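Binary enterotoxin of Clostridium perfringens component a (Clostridium perfringens, PDB 5WTZ) probably transfers ADP-ribose from NAD+ to actin, as the enzymatic component of a binary, iota-like clostridial enterotoxin. Local coordinates at residues A[21-26]-A[168-173]; A[140-145]-A[177-182]. All blocks are in the same frame, centred on the assembly; numbering follows the deposited sequence.

Interaction 1. Residues A[21-26]-A[168-173]; sequences LWAKKR and AASYGN
R26 reaches from helix 16-31 to the edge strand 168-171 and bonds to A168 and S170. The site belongs to the N-terminal of two ADP-ribosyltransferase-type regions. Here the axis of 21-26 crosses that of 168-171 at 98°, 168-171 being an outer strand of a three-stranded antiparallel sheet. R26 NH1 donates to A168 O at 2.9 Å and to S170 OG at 3.0 Å. R26 NH2 adds a second bond to A168 O at 3.2 Å, so one carbonyl oxygen is held end-on by two nitrogens. Both acceptors lie almost exactly in the guanidinium plane. S170 packs against the helix: its CB rests on A23 O at 3.4 Å, and its OG lies 3.5 Å from A23 CB.

The arginine is positioned from within its own helix. Its chi1 of 66° sets CG between the backbone N and carbonyl carbon, and a bend at chi3 turns the head to the strand. The indole of W22 then supports it: R26 CD sits over the ring centre, and W22 CZ2 lies over one guanidinium face. F12 meets the W22 ring in turn. A water accepts from S170 N at 2.9 Å and donates only weakly to R26 O.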
# COMPACT_ATOMS: atom_id res chain seq x y z
N LEU A 21 -17.44 -23.35 16.02
CA LEU A 21 -16.88 -24.28 16.99
C LEU A 21 -15.37 -24.11 16.97
O LEU A 21 -14.76 -23.75 17.98
CB LEU A 21 -17.27 -25.72 16.67
CG LEU A 21 -17.04 -26.64 17.87
CD1 LEU A 21 -17.72 -26.07 19.11
CD2 LEU A 21 -17.51 -28.05 17.57
N TRP A 22 -14.79 -24.37 15.80
CA TRP A 22 -13.38 -24.09 15.52
C TRP A 22 -12.98 -22.73 16.07
O TRP A 22 -11.99 -22.61 16.79
CB TRP A 22 -13.11 -24.16 14.02
CG TRP A 22 -11.72 -23.76 13.64
CD1 TRP A 22 -10.58 -24.49 13.80
CD2 TRP A 22 -11.32 -22.53 13.02
NE1 TRP A 22 -9.49 -23.79 13.32
CE2 TRP A 22 -9.93 -22.59 12.83
CE3 TRP A 22 -12.02 -21.39 12.60
CZ2 TRP A 22 -9.21 -21.55 12.25
CZ3 TRP A 22 -11.30 -20.36 12.02
CH2 TRP A 22 -9.91 -20.45 11.85
N ALA A 23 -13.78 -21.71 15.76
CA ALA A 23 -13.52 -20.35 16.22
C ALA A 23 -13.58 -20.25 17.73
O ALA A 23 -12.89 -19.44 18.34
CB ALA A 23 -14.50 -19.39 15.62
N LYS A 24 -14.42 -21.07 18.35
CA LYS A 24 -14.74 -20.83 19.74
C LYS A 24 -13.64 -21.19 20.68
O LYS A 24 -13.28 -20.41 21.56
CB LYS A 24 -16.01 -21.57 20.12
CG LYS A 24 -16.84 -20.57 20.80
CD LYS A 24 -17.06 -19.53 19.73
CE LYS A 24 -17.61 -18.30 20.31
NZ LYS A 24 -16.61 -17.57 21.14
N LYS A 25 -13.12 -22.38 20.48
CA LYS A 25 -12.01 -22.86 21.26
C LYS A 25 -10.81 -21.97 21.09
O LYS A 25 -10.19 -21.56 22.07
CB LYS A 25 -11.65 -24.25 20.83
CG LYS A 25 -12.87 -25.02 20.56
CD LYS A 25 -12.58 -26.01 19.52
CE LYS A 25 -13.87 -26.56 19.05
NZ LYS A 25 -13.65 -27.74 18.24
N ARG A 26 -10.48 -21.70 19.83
CA ARG A 26 -9.29 -20.93 19.56
C ARG A 26 -9.47 -19.53 20.12
O ARG A 26 -8.51 -18.92 20.57
CB ARG A 26 -8.96 -20.92 18.06
CG ARG A 26 -9.95 -20.20 17.16
CD ARG A 26 -9.70 -20.56 15.69
NE ARG A 26 -8.30 -20.36 15.30
CZ ARG A 26 -7.80 -19.23 14.82
NH1 ARG A 26 -8.58 -18.17 14.65
NH2 ARG A 26 -6.51 -19.17 14.49
N ALA A 168 -4.25 -14.60 12.59
CA ALA A 168 -5.65 -14.52 12.22
C ALA A 168 -6.50 -14.98 13.39
O ALA A 168 -6.81 -16.17 13.51
CB ALA A 168 -5.92 -15.38 11.00
N ALA A 169 -6.86 -14.05 14.26
CA ALA A 169 -7.54 -14.39 15.51
C ALA A 169 -9.06 -14.46 15.36
O ALA A 169 -9.66 -13.64 14.65
CB ALA A 169 -7.15 -13.41 16.59
N SER A 170 -9.67 -15.43 16.02
CA SER A 170 -11.13 -15.56 16.06
C SER A 170 -11.66 -14.66 17.17
O SER A 170 -11.21 -14.75 18.32
CB SER A 170 -11.56 -17.01 16.29
OG SER A 170 -11.47 -17.78 15.10
N TYR A 171 -12.61 -13.80 16.83
CA TYR A 171 -13.10 -12.81 17.78
C TYR A 171 -14.50 -12.31 17.40
O TYR A 171 -15.02 -12.64 16.33
CB TYR A 171 -12.12 -11.63 17.85
CG TYR A 171 -12.41 -10.55 16.82
CD1 TYR A 171 -12.14 -10.76 15.47
CD2 TYR A 171 -12.96 -9.34 17.20
CE1 TYR A 171 -12.40 -9.78 14.52
CE2 TYR A 171 -13.23 -8.36 16.26
CZ TYR A 171 -12.95 -8.58 14.93
OH TYR A 171 -13.22 -7.60 14.00
N GLY A 172 -15.09 -11.52 18.29
CA GLY A 172 -16.39 -10.92 18.02
C GLY A 172 -17.35 -11.06 19.19
O GLY A 172 -17.03 -11.69 20.20
N ASN A 173 -18.54 -10.46 19.04
CA ASN A 173 -19.61 -10.58 20.03
C ASN A 173 -20.64 -11.61 19.61
O ASN A 173 -20.98 -12.51 20.37
CB ASN A 173 -20.30 -9.24 20.27
CG ASN A 173 -19.35 -8.14 20.71
OD1 ASN A 173 -19.28 -7.08 20.09
ND2 ASN A 173 -18.62 -8.39 21.79
O HOH W 1 -7.92 -16.55 18.08

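Interaction 2. Residues A[140-145]-A[177-182]; sequences FKDVTM and NLRVLI
K141 pairs with I182 and V143 with V180, joining strands 141-144 and 179-182 as antiparallel neighbours. Both are hydrogen-bonded pairs. V180 N donates to V143 O at 2.7 Å, and V143 N donates to V180 O at 2.8 Å. I182 N donates to K141 O at 2.9 Å. Between the two pairs, D142 CA makes a CA-H...O contact with V180 O at 3.1 Å.

The charged contact is a salt bridge between D142 and R179. In R179 the bend at chi3 (60°) brings the guanidinium to the D142 carboxylate. R179 NE and R179 NH2 grip the single oxygen D142 OD2 side-on, at 3.0 Å and 2.7 Å respectively. They reach its anti side from opposite faces of the carboxylate, and the two planar groups stand 72° apart. The other oxygen, OD1, is bonded to Y45 OH, so both carboxylate oxygens have partners.

Among the apolar contacts, V143, V180 and I182 meet on the face away from D142 and R179. V143 CG2 touches V180 CB at 3.7 Å and also meets I182 CD1. At the strand end, the M145 chain is extended beyond CG and lays its CE against V180 CG2 and L178 CB. F140 CB meets L181 CD1 at 3.8 Å.

In the fold, M145 and L178 pack against helix 16-31, and F140 and L181 touch helix 70-83. Strand 168-171 continues the sheet beyond 179-182.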
# COMPACT_ATOMS: atom_id res chain seq x y z
N PHE A 140 -5.61 -3.15 10.23
CA PHE A 140 -6.02 -4.53 10.44
C PHE A 140 -7.24 -4.81 9.57
O PHE A 140 -8.02 -3.91 9.26
CB PHE A 140 -6.34 -4.80 11.92
CG PHE A 140 -5.22 -4.46 12.85
CD1 PHE A 140 -4.20 -5.36 13.09
CD2 PHE A 140 -5.16 -3.22 13.47
CE1 PHE A 140 -3.15 -5.04 13.93
CE2 PHE A 140 -4.12 -2.89 14.31
CZ PHE A 140 -3.11 -3.80 14.55
N LYS A 141 -7.39 -6.06 9.17
CA LYS A 141 -8.50 -6.44 8.32
C LYS A 141 -9.29 -7.56 8.98
O LYS A 141 -8.77 -8.66 9.15
CB LYS A 141 -7.99 -6.86 6.93
CG LYS A 141 -9.09 -7.31 5.96
CD LYS A 141 -10.21 -6.29 5.88
CE LYS A 141 -11.11 -6.54 4.68
NZ LYS A 141 -12.16 -5.48 4.51
N ASP A 142 -10.52 -7.28 9.36
CA ASP A 142 -11.35 -8.32 9.93
C ASP A 142 -12.29 -8.84 8.86
O ASP A 142 -12.76 -8.08 8.01
CB ASP A 142 -12.12 -7.82 11.16
CG ASP A 142 -12.89 -6.54 10.90
OD1 ASP A 142 -12.27 -5.45 10.93
OD2 ASP A 142 -14.12 -6.63 10.69
N VAL A 143 -12.52 -10.15 8.89
CA VAL A 143 -13.28 -10.85 7.86
C VAL A 143 -14.17 -11.92 8.45
O VAL A 143 -14.16 -12.15 9.66
CB VAL A 143 -12.34 -11.50 6.83
CG1 VAL A 143 -11.58 -10.43 6.07
CG2 VAL A 143 -11.37 -12.44 7.53
N THR A 144 -14.93 -12.60 7.59
CA THR A 144 -15.82 -13.67 8.04
C THR A 144 -15.37 -15.03 7.48
O THR A 144 -14.64 -15.10 6.49
CB THR A 144 -17.28 -13.39 7.66
OG1 THR A 144 -17.42 -13.41 6.23
CG2 THR A 144 -17.68 -12.02 8.16
N MET A 145 -15.83 -16.11 8.11
CA MET A 145 -15.34 -17.46 7.81
C MET A 145 -16.08 -18.16 6.69
O MET A 145 -15.62 -19.18 6.18
CB MET A 145 -15.41 -18.33 9.06
CG MET A 145 -14.61 -17.80 10.21
SD MET A 145 -14.79 -18.76 11.71
CE MET A 145 -14.23 -17.50 12.87
N ASN A 177 -21.72 -16.71 13.71
CA ASN A 177 -21.14 -15.68 12.83
C ASN A 177 -19.93 -14.91 13.39
O ASN A 177 -19.95 -13.69 13.50
CB ASN A 177 -22.22 -14.67 12.42
CG ASN A 177 -23.14 -15.24 11.38
OD1 ASN A 177 -23.83 -16.23 11.63
ND2 ASN A 177 -23.15 -14.63 10.21
N LEU A 178 -18.87 -15.64 13.73
CA LEU A 178 -17.66 -15.04 14.29
C LEU A 178 -16.67 -14.52 13.25
O LEU A 178 -16.59 -15.05 12.13
CB LEU A 178 -16.93 -16.07 15.13
CG LEU A 178 -17.55 -16.20 16.51
CD1 LEU A 178 -17.25 -17.60 16.92
CD2 LEU A 178 -16.94 -15.20 17.47
N ARG A 179 -15.91 -13.50 13.63
CA ARG A 179 -14.99 -12.84 12.70
C ARG A 179 -13.53 -13.26 12.87
O ARG A 179 -13.14 -13.84 13.88
CB ARG A 179 -15.11 -11.32 12.85
CG ARG A 179 -16.53 -10.81 12.84
CD ARG A 179 -16.60 -9.29 12.81
NE ARG A 179 -15.95 -8.75 11.62
CZ ARG A 179 -16.48 -8.81 10.40
NH1 ARG A 179 -17.66 -9.38 10.21
NH2 ARG A 179 -15.83 -8.29 9.37
N VAL A 180 -12.74 -12.95 11.86
CA VAL A 180 -11.33 -13.26 11.86
C VAL A 180 -10.53 -11.97 11.72
O VAL A 180 -10.73 -11.20 10.79
CB VAL A 180 -10.97 -14.23 10.72
CG1 VAL A 180 -9.46 -14.41 10.61
CG2 VAL A 180 -11.69 -15.56 10.93
N LEU A 181 -9.63 -11.73 12.65
CA LEU A 181 -8.86 -10.50 12.66
C LEU A 181 -7.45 -10.75 12.13
O LEU A 181 -6.67 -11.49 12.74
CB LEU A 181 -8.84 -9.92 14.07
CG LEU A 181 -8.15 -8.59 14.35
CD1 LEU A 181 -8.52 -7.53 13.33
CD2 LEU A 181 -8.49 -8.12 15.76
N ILE A 182 -7.14 -10.16 10.99
CA ILE A 182 -5.84 -10.36 10.35
C ILE A 182 -4.87 -9.22 10.67
O ILE A 182 -5.24 -8.05 10.62
CB ILE A 182 -5.97 -10.48 8.82
CG1 ILE A 182 -7.04 -11.51 8.45
CG2 ILE A 182 -4.62 -10.84 8.20
CD1 ILE A 182 -7.57 -11.32 7.05

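How the interactions relate
Interactions 1 and 2 share one three-stranded antiparallel sheet, ordered 141-144, 179-182, 168-171, and their centres lie about 9 Å apart. The middle strand joins them through probable backbone hydrogen bonds: A169 O to L181 N at 2.8 Å and Y171 O to R179 N at 3.0 Å. Side chains meet as well. M145 CE of interaction 2 packs on A23 CB of interaction 1 at 3.3 Å, so helix 16-31, part of interaction 1, also covers M145 of interaction 2. Y171 OH lies against D142 CB. Both contacts lie in the N-terminal ADP-ribosyltransferase-type region, away from the NAD pocket, whose residues lie between L250 and E384 in the second such region.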